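Local coordinates for protein xylose isomerase-like TIM barrel (PDB 2QW5) that binds zinc and D-xylose in a TIM-barrel pocket and is probably a sugar or sugar-phosphate isomerase or epimerase, at residues 14-19 / 281-286; 300-305 / 312-317. All blocks are in the same frame, centred on the assembly; numbering follows the deposited sequence.

How the contacts relate
Contact 1 sits at the C-terminal mouth of the eight-stranded parallel barrel; contact 2 lies farther out, on the same side of the chain's centre, with the two contact centres about 11 Å apart. Contact 1 comes first along the chain: it joins the loops that follow strands 11-14 and 278-280, the first and last of the barrel, next to the zinc and sugar site. Contact 2 comes later, where 300-305 meets the start of helix 314-332. The two touch directly. The Asn284 amide joins them, and Ile282 and Met17 pack on the helix start. The closing seam of the barrel is thus backed by the last helix.

Contact 1 (14-19 / 281-286); sequences SFFMFT and EIFNAI. With ZN (zinc ion), chain D; XLS (D-xylose), chain C.
The rings of Phe16 and Phe283 lie side by side, planes 29° apart but slid so far that they barely overlap. Phe16 CD2 sits over one face of Phe283, 3.4 Å from Phe283 CE2. At the edge of the Phe16 ring, near its plane, comes Glu281 OE2, 3.6 Å from Phe16 CE2. The other oxygen, Glu281 OE1, binds zinc at 2.1 Å, and Asp216, Gln247, Glu183 and a water complete the coordination. Phe283 CZ reaches 3.5 Å from C1 of D-xylose, so Phe283 lines the sugar pocket, with Phe16 packed against it. This is the closing seam of the TIM barrel, where loops after its first and last strands meet. Ser14 OG accepts from Phe16 N, an ST turn that shapes the first loop. Across the seam Asn284 grips two successive carbonyls: its backbone N donates to Phe16 O (3.0 Å, 163°), and ND2 to Met17 O (3.0 Å), in the carbonyl plane. That reach follows from CG standing opposite the backbone N (chi1 -164°); ND2 probably also bonds to Phe300 O. The bent selenomethionine chain of Met17 runs alongside Ile282, its CE 3.7 Å from Ile282 CG2.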
loop_
_atom_site.group_PDB
_atom_site.type_symbol
_atom_site.label_atom_id
_atom_site.label_comp_id
_atom_site.label_asym_id
_atom_site.label_seq_id
_atom_site.Cartn_x
_atom_site.Cartn_y
_atom_site.Cartn_z
ATOM N N SER A 14 -30.888 5.539 -2.973
ATOM C CA SER A 14 -29.975 4.690 -2.231
ATOM C C SER A 14 -29.614 5.238 -0.838
ATOM O O SER A 14 -29.318 6.410 -0.696
ATOM C CB SER A 14 -28.656 4.559 -2.975
ATOM O OG SER A 14 -27.757 3.780 -2.220
ATOM N N PHE A 15 -29.542 4.333 0.147
ATOM C CA PHE A 15 -29.034 4.665 1.498
ATOM C C PHE A 15 -27.521 4.943 1.527
ATOM O O PHE A 15 -27.023 5.288 2.579
ATOM C CB PHE A 15 -29.482 3.665 2.596
ATOM C CG PHE A 15 -30.567 4.213 3.469
ATOM C CD1 PHE A 15 -31.767 4.653 2.898
ATOM C CD2 PHE A 15 -30.380 4.335 4.854
ATOM C CE1 PHE A 15 -32.778 5.199 3.685
ATOM C CE2 PHE A 15 -31.392 4.904 5.666
ATOM C CZ PHE A 15 -32.599 5.310 5.076
ATOM N N PHE A 16 -26.799 4.790 0.392
ATOM C CA PHE A 16 -25.390 5.286 0.296
ATOM C C PHE A 16 -25.220 6.814 0.508
ATOM O O PHE A 16 -24.088 7.307 0.576
ATOM C CB PHE A 16 -24.761 4.878 -1.028
ATOM C CG PHE A 16 -24.539 3.396 -1.179
ATOM C CD1 PHE A 16 -24.219 2.573 -0.089
ATOM C CD2 PHE A 16 -24.554 2.826 -2.441
ATOM C CE1 PHE A 16 -23.915 1.241 -0.257
ATOM C CE2 PHE A 16 -24.282 1.467 -2.592
ATOM C CZ PHE A 16 -23.944 0.684 -1.500
HETATM N N MSE A 17 -26.331 7.568 0.536
HETATM C CA MSE A 17 -26.331 8.966 0.937
HETATM C C MSE A 17 -25.932 9.043 2.430
HETATM O O MSE A 17 -25.428 10.077 2.873
HETATM C CB MSE A 17 -27.713 9.581 0.759
HETATM C CG MSE A 17 -27.851 11.094 1.142
HETATM SE SE MSE A 17 -26.696 12.163 0.052
HETATM C CE MSE A 17 -27.891 12.459 -1.369
ATOM N N PHE A 18 -26.186 7.967 3.198
ATOM C CA PHE A 18 -25.958 7.934 4.648
ATOM C C PHE A 18 -25.018 6.874 5.195
ATOM O O PHE A 18 -24.309 7.129 6.180
ATOM C CB PHE A 18 -27.316 7.706 5.364
ATOM C CG PHE A 18 -28.426 8.560 4.856
ATOM C CD1 PHE A 18 -28.441 9.917 5.102
ATOM C CD2 PHE A 18 -29.479 8.015 4.140
ATOM C CE1 PHE A 18 -29.478 10.728 4.617
ATOM C CE2 PHE A 18 -30.511 8.813 3.648
ATOM C CZ PHE A 18 -30.520 10.177 3.903
ATOM N N THR A 19 -25.015 5.675 4.597
ATOM C CA THR A 19 -24.356 4.543 5.222
ATOM C C THR A 19 -24.153 3.357 4.312
ATOM O O THR A 19 -24.716 3.322 3.238
ATOM C CB THR A 19 -25.238 4.069 6.406
ATOM O OG1 THR A 19 -24.522 3.159 7.236
ATOM C CG2 THR A 19 -26.564 3.437 5.920
ATOM N N GLU A 281 -28.871 6.928 -7.184
ATOM C CA GLU A 281 -27.764 6.382 -6.398
ATOM C C GLU A 281 -26.626 7.402 -6.235
ATOM O O GLU A 281 -25.789 7.564 -7.112
ATOM C CB GLU A 281 -27.246 5.096 -6.988
ATOM C CG GLU A 281 -26.374 4.349 -5.955
ATOM C CD GLU A 281 -25.812 3.087 -6.488
ATOM O OE1 GLU A 281 -25.252 3.178 -7.609
ATOM O OE2 GLU A 281 -25.895 2.047 -5.795
ATOM N N ILE A 282 -26.632 8.086 -5.096
ATOM C CA ILE A 282 -25.665 9.098 -4.763
ATOM C C ILE A 282 -24.819 8.549 -3.579
ATOM O O ILE A 282 -25.365 8.153 -2.525
ATOM C CB ILE A 282 -26.385 10.442 -4.386
ATOM C CG1 ILE A 282 -27.118 11.007 -5.634
ATOM C CG2 ILE A 282 -25.375 11.479 -3.826
ATOM C CD1 ILE A 282 -27.913 12.288 -5.354
ATOM N N PHE A 283 -23.502 8.562 -3.774
ATOM C CA PHE A 283 -22.519 8.102 -2.804
ATOM C C PHE A 283 -22.062 9.336 -2.042
ATOM O O PHE A 283 -21.301 10.139 -2.544
ATOM C CB PHE A 283 -21.338 7.424 -3.502
ATOM C CG PHE A 283 -21.670 6.073 -4.028
ATOM C CD1 PHE A 283 -22.433 5.940 -5.172
ATOM C CD2 PHE A 283 -21.250 4.931 -3.373
ATOM C CE1 PHE A 283 -22.755 4.671 -5.685
ATOM C CE2 PHE A 283 -21.560 3.646 -3.911
ATOM C CZ PHE A 283 -22.324 3.554 -5.054
ATOM N N ASN A 284 -22.560 9.528 -0.831
ATOM C CA ASN A 284 -22.132 10.699 -0.052
ATOM C C ASN A 284 -20.653 10.539 0.381
ATOM O O ASN A 284 -20.127 9.428 0.426
ATOM C CB ASN A 284 -23.101 10.904 1.113
ATOM C CG ASN A 284 -22.994 12.268 1.735
ATOM O OD1 ASN A 284 -22.298 13.134 1.205
ATOM N ND2 ASN A 284 -23.699 12.482 2.876
ATOM N N ALA A 285 -19.956 11.642 0.630
ATOM C CA ALA A 285 -18.561 11.587 1.129
ATOM C C ALA A 285 -18.562 11.190 2.630
ATOM O O ALA A 285 -18.314 11.996 3.521
ATOM C CB ALA A 285 -17.814 12.901 0.849
ATOM N N ILE A 286 -18.888 9.911 2.871
ATOM C CA ILE A 286 -18.933 9.317 4.196
ATOM C C ILE A 286 -17.670 8.488 4.289
ATOM O O ILE A 286 -17.136 8.044 3.230
ATOM C CB ILE A 286 -20.229 8.433 4.494
ATOM C CG1 ILE A 286 -20.410 7.311 3.457
ATOM C CG2 ILE A 286 -21.462 9.331 4.586
ATOM C CD1 ILE A 286 -21.521 6.285 3.806
HETATM ZN ZN ZN D . -24.697 1.536 -8.808
HETATM C C1 XLS C . -20.754 0.631 -6.123
HETATM C C2 XLS C . -21.118 -0.775 -5.662
HETATM C C3 XLS C . -20.548 -1.153 -4.249
HETATM C C4 XLS C . -21.480 -1.999 -3.403
HETATM O O1 XLS C . -20.466 1.017 -7.472
HETATM O O2 XLS C . -22.518 -1.024 -5.788
HETATM O O3 XLS C . -20.132 -0.106 -3.371
HETATM O O4 XLS C . -21.907 -3.087 -4.172
HETATM O O HOH W 1 -28.178 8.176 -2.599
HETATM O O HOH W 2 -22.829 1.740 -8.041
#

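Contact 2 (300-305 / 312-317); sequences FWIPDE and PNAYDI
Two CH-pi contacts carry the packing between Phe300 and Trp301 on one side and the helix start on the other. Asn313 CB stands over the six-membered ring of Trp301, 3.6 Å from its centroid and 17° off the normal, with the amide plane perpendicular to the indole. Trp301 turns its CG between backbone N and carbonyl carbon (chi1 58°), which brings the indole back across Asn313; its NE1 bonds to Tyr311 O. With an alanine here, the CB of Asn313 is likely to lose the aromatic face it packs on and the Tyr311 carbonyl its indole donor. Ile317 CG1 lies over one face of the Phe300 ring, 3.7 Å from the centroid.

Hydrogen bonds fix the first turn. Ala314 N donates to Trp301 O at 2.9 Å. Asn313 and Asp316 form a capping box, the motif that opens helix 314-332: Asp316 N donates to Asn313 OD1 (2.8 Å), and Asn313 N to Asp316 OD2 (2.9 Å, 173°). The first bond holds the Asn313 amide oxygen at the helix start, where Tyr315 N also donates to it weakly; the return bond holds the Asp316 carboxylate.

Among the apolar contacts, Pro303 CG meets the Tyr315 ring obliquely, 3.7 Å from Tyr315 CD2, while Tyr315 OH bonds to His36 on helix 27-42. Ile302 CG1 touches Ala314 CB at 4.1 Å.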
loop_
_atom_site.group_PDB
_atom_site.type_symbol
_atom_site.label_atom_id
_atom_site.label_comp_id
_atom_site.label_asym_id
_atom_site.label_seq_id
_atom_site.Cartn_x
_atom_site.Cartn_y
_atom_site.Cartn_z
ATOM N N PHE A 300 -22.080 16.089 1.694
ATOM C CA PHE A 300 -23.445 16.639 1.791
ATOM C C PHE A 300 -23.815 16.264 3.227
ATOM O O PHE A 300 -24.218 15.121 3.516
ATOM C CB PHE A 300 -24.413 16.031 0.779
ATOM C CG PHE A 300 -23.858 15.936 -0.605
ATOM C CD1 PHE A 300 -23.336 17.060 -1.231
ATOM C CD2 PHE A 300 -23.908 14.730 -1.312
ATOM C CE1 PHE A 300 -22.859 17.011 -2.528
ATOM C CE2 PHE A 300 -23.432 14.668 -2.625
ATOM C CZ PHE A 300 -22.882 15.810 -3.226
ATOM N N TRP A 301 -23.626 17.222 4.136
ATOM C CA TRP A 301 -23.768 16.958 5.559
ATOM C C TRP A 301 -25.140 16.425 5.924
ATOM O O TRP A 301 -26.148 16.872 5.395
ATOM C CB TRP A 301 -23.387 18.151 6.425
ATOM C CG TRP A 301 -24.141 19.379 6.182
ATOM C CD1 TRP A 301 -23.840 20.336 5.291
ATOM C CD2 TRP A 301 -25.293 19.847 6.908
ATOM N NE1 TRP A 301 -24.754 21.348 5.357
ATOM C CE2 TRP A 301 -25.641 21.091 6.360
ATOM C CE3 TRP A 301 -26.072 19.319 7.943
ATOM C CZ2 TRP A 301 -26.740 21.838 6.798
ATOM C CZ3 TRP A 301 -27.181 20.064 8.395
ATOM C CH2 TRP A 301 -27.501 21.312 7.808
ATOM N N ILE A 302 -25.144 15.453 6.820
ATOM C CA ILE A 302 -26.352 14.742 7.197
ATOM C C ILE A 302 -26.971 15.440 8.416
ATOM O O ILE A 302 -26.358 15.421 9.477
ATOM C CB ILE A 302 -26.066 13.278 7.469
ATOM C CG1 ILE A 302 -25.466 12.613 6.221
ATOM C CG2 ILE A 302 -27.378 12.552 7.838
ATOM C CD1 ILE A 302 -24.692 11.286 6.525
ATOM N N PRO A 303 -28.171 16.053 8.262
ATOM C CA PRO A 303 -28.801 16.730 9.402
ATOM C C PRO A 303 -28.990 15.814 10.613
ATOM O O PRO A 303 -29.444 14.679 10.457
ATOM C CB PRO A 303 -30.146 17.186 8.831
ATOM C CG PRO A 303 -29.867 17.400 7.403
ATOM C CD PRO A 303 -29.034 16.184 7.071
ATOM N N ASP A 304 -28.543 16.322 11.766
ATOM C CA ASP A 304 -28.522 15.655 13.094
ATOM C C ASP A 304 -27.233 14.874 13.360
ATOM O O ASP A 304 -26.737 14.917 14.495
ATOM C CB ASP A 304 -29.810 14.877 13.445
ATOM C CG ASP A 304 -31.007 15.813 13.643
ATOM O OD1 ASP A 304 -30.917 16.694 14.530
ATOM O OD2 ASP A 304 -32.024 15.675 12.923
ATOM N N GLU A 305 -26.668 14.210 12.348
ATOM C CA GLU A 305 -25.391 13.532 12.534
ATOM C C GLU A 305 -24.266 14.543 12.488
ATOM O O GLU A 305 -23.500 14.674 13.464
ATOM C CB GLU A 305 -25.149 12.450 11.490
ATOM C CG GLU A 305 -23.773 11.752 11.654
ATOM C CD GLU A 305 -23.498 10.726 10.596
ATOM O OE1 GLU A 305 -24.438 10.368 9.850
ATOM O OE2 GLU A 305 -22.335 10.273 10.527
ATOM N N PRO A 312 -24.489 22.547 0.683
ATOM C CA PRO A 312 -25.712 21.732 0.613
ATOM C C PRO A 312 -25.672 20.495 1.525
ATOM O O PRO A 312 -24.591 19.890 1.708
ATOM C CB PRO A 312 -25.773 21.340 -0.877
ATOM C CG PRO A 312 -25.028 22.393 -1.563
ATOM C CD PRO A 312 -23.885 22.686 -0.654
ATOM N N ASN A 313 -26.824 20.190 2.141
ATOM C CA ASN A 313 -26.980 19.043 3.030
ATOM C C ASN A 313 -27.491 17.843 2.226
ATOM O O ASN A 313 -27.833 17.978 1.046
ATOM C CB ASN A 313 -27.791 19.375 4.304
ATOM C CG ASN A 313 -29.291 19.515 4.106
ATOM O OD1 ASN A 313 -29.918 18.893 3.260
ATOM N ND2 ASN A 313 -29.885 20.320 4.972
ATOM N N ALA A 314 -27.529 16.694 2.885
ATOM C CA ALA A 314 -27.970 15.434 2.273
ATOM C C ALA A 314 -29.372 15.504 1.655
ATOM O O ALA A 314 -29.614 14.978 0.574
ATOM C CB ALA A 314 -27.893 14.286 3.324
ATOM N N TYR A 315 -30.290 16.208 2.330
ATOM C CA TYR A 315 -31.667 16.348 1.869
ATOM C C TYR A 315 -31.818 17.306 0.712
ATOM O O TYR A 315 -32.622 17.064 -0.184
ATOM C CB TYR A 315 -32.589 16.744 3.035
ATOM C CG TYR A 315 -32.663 15.722 4.140
ATOM C CD1 TYR A 315 -32.765 14.356 3.865
ATOM C CD2 TYR A 315 -32.761 16.120 5.465
ATOM C CE1 TYR A 315 -32.846 13.422 4.859
ATOM C CE2 TYR A 315 -32.856 15.179 6.498
ATOM C CZ TYR A 315 -32.911 13.834 6.182
ATOM O OH TYR A 315 -33.016 12.892 7.154
ATOM N N ASP A 316 -31.035 18.385 0.725
ATOM C CA ASP A 316 -30.973 19.323 -0.392
ATOM C C ASP A 316 -30.617 18.570 -1.681
ATOM O O ASP A 316 -31.306 18.704 -2.682
ATOM C CB ASP A 316 -29.927 20.431 -0.155
ATOM C CG ASP A 316 -30.217 21.266 1.093
ATOM O OD1 ASP A 316 -31.400 21.469 1.454
ATOM O OD2 ASP A 316 -29.242 21.720 1.723
ATOM N N ILE A 317 -29.551 17.776 -1.628
ATOM C CA ILE A 317 -29.102 17.016 -2.803
ATOM C C ILE A 317 -30.164 15.984 -3.244
ATOM O O ILE A 317 -30.443 15.874 -4.443
ATOM C CB ILE A 317 -27.710 16.386 -2.563
ATOM C CG1 ILE A 317 -26.650 17.492 -2.351
ATOM C CG2 ILE A 317 -27.256 15.473 -3.724
ATOM C CD1 ILE A 317 -26.505 18.507 -3.486
#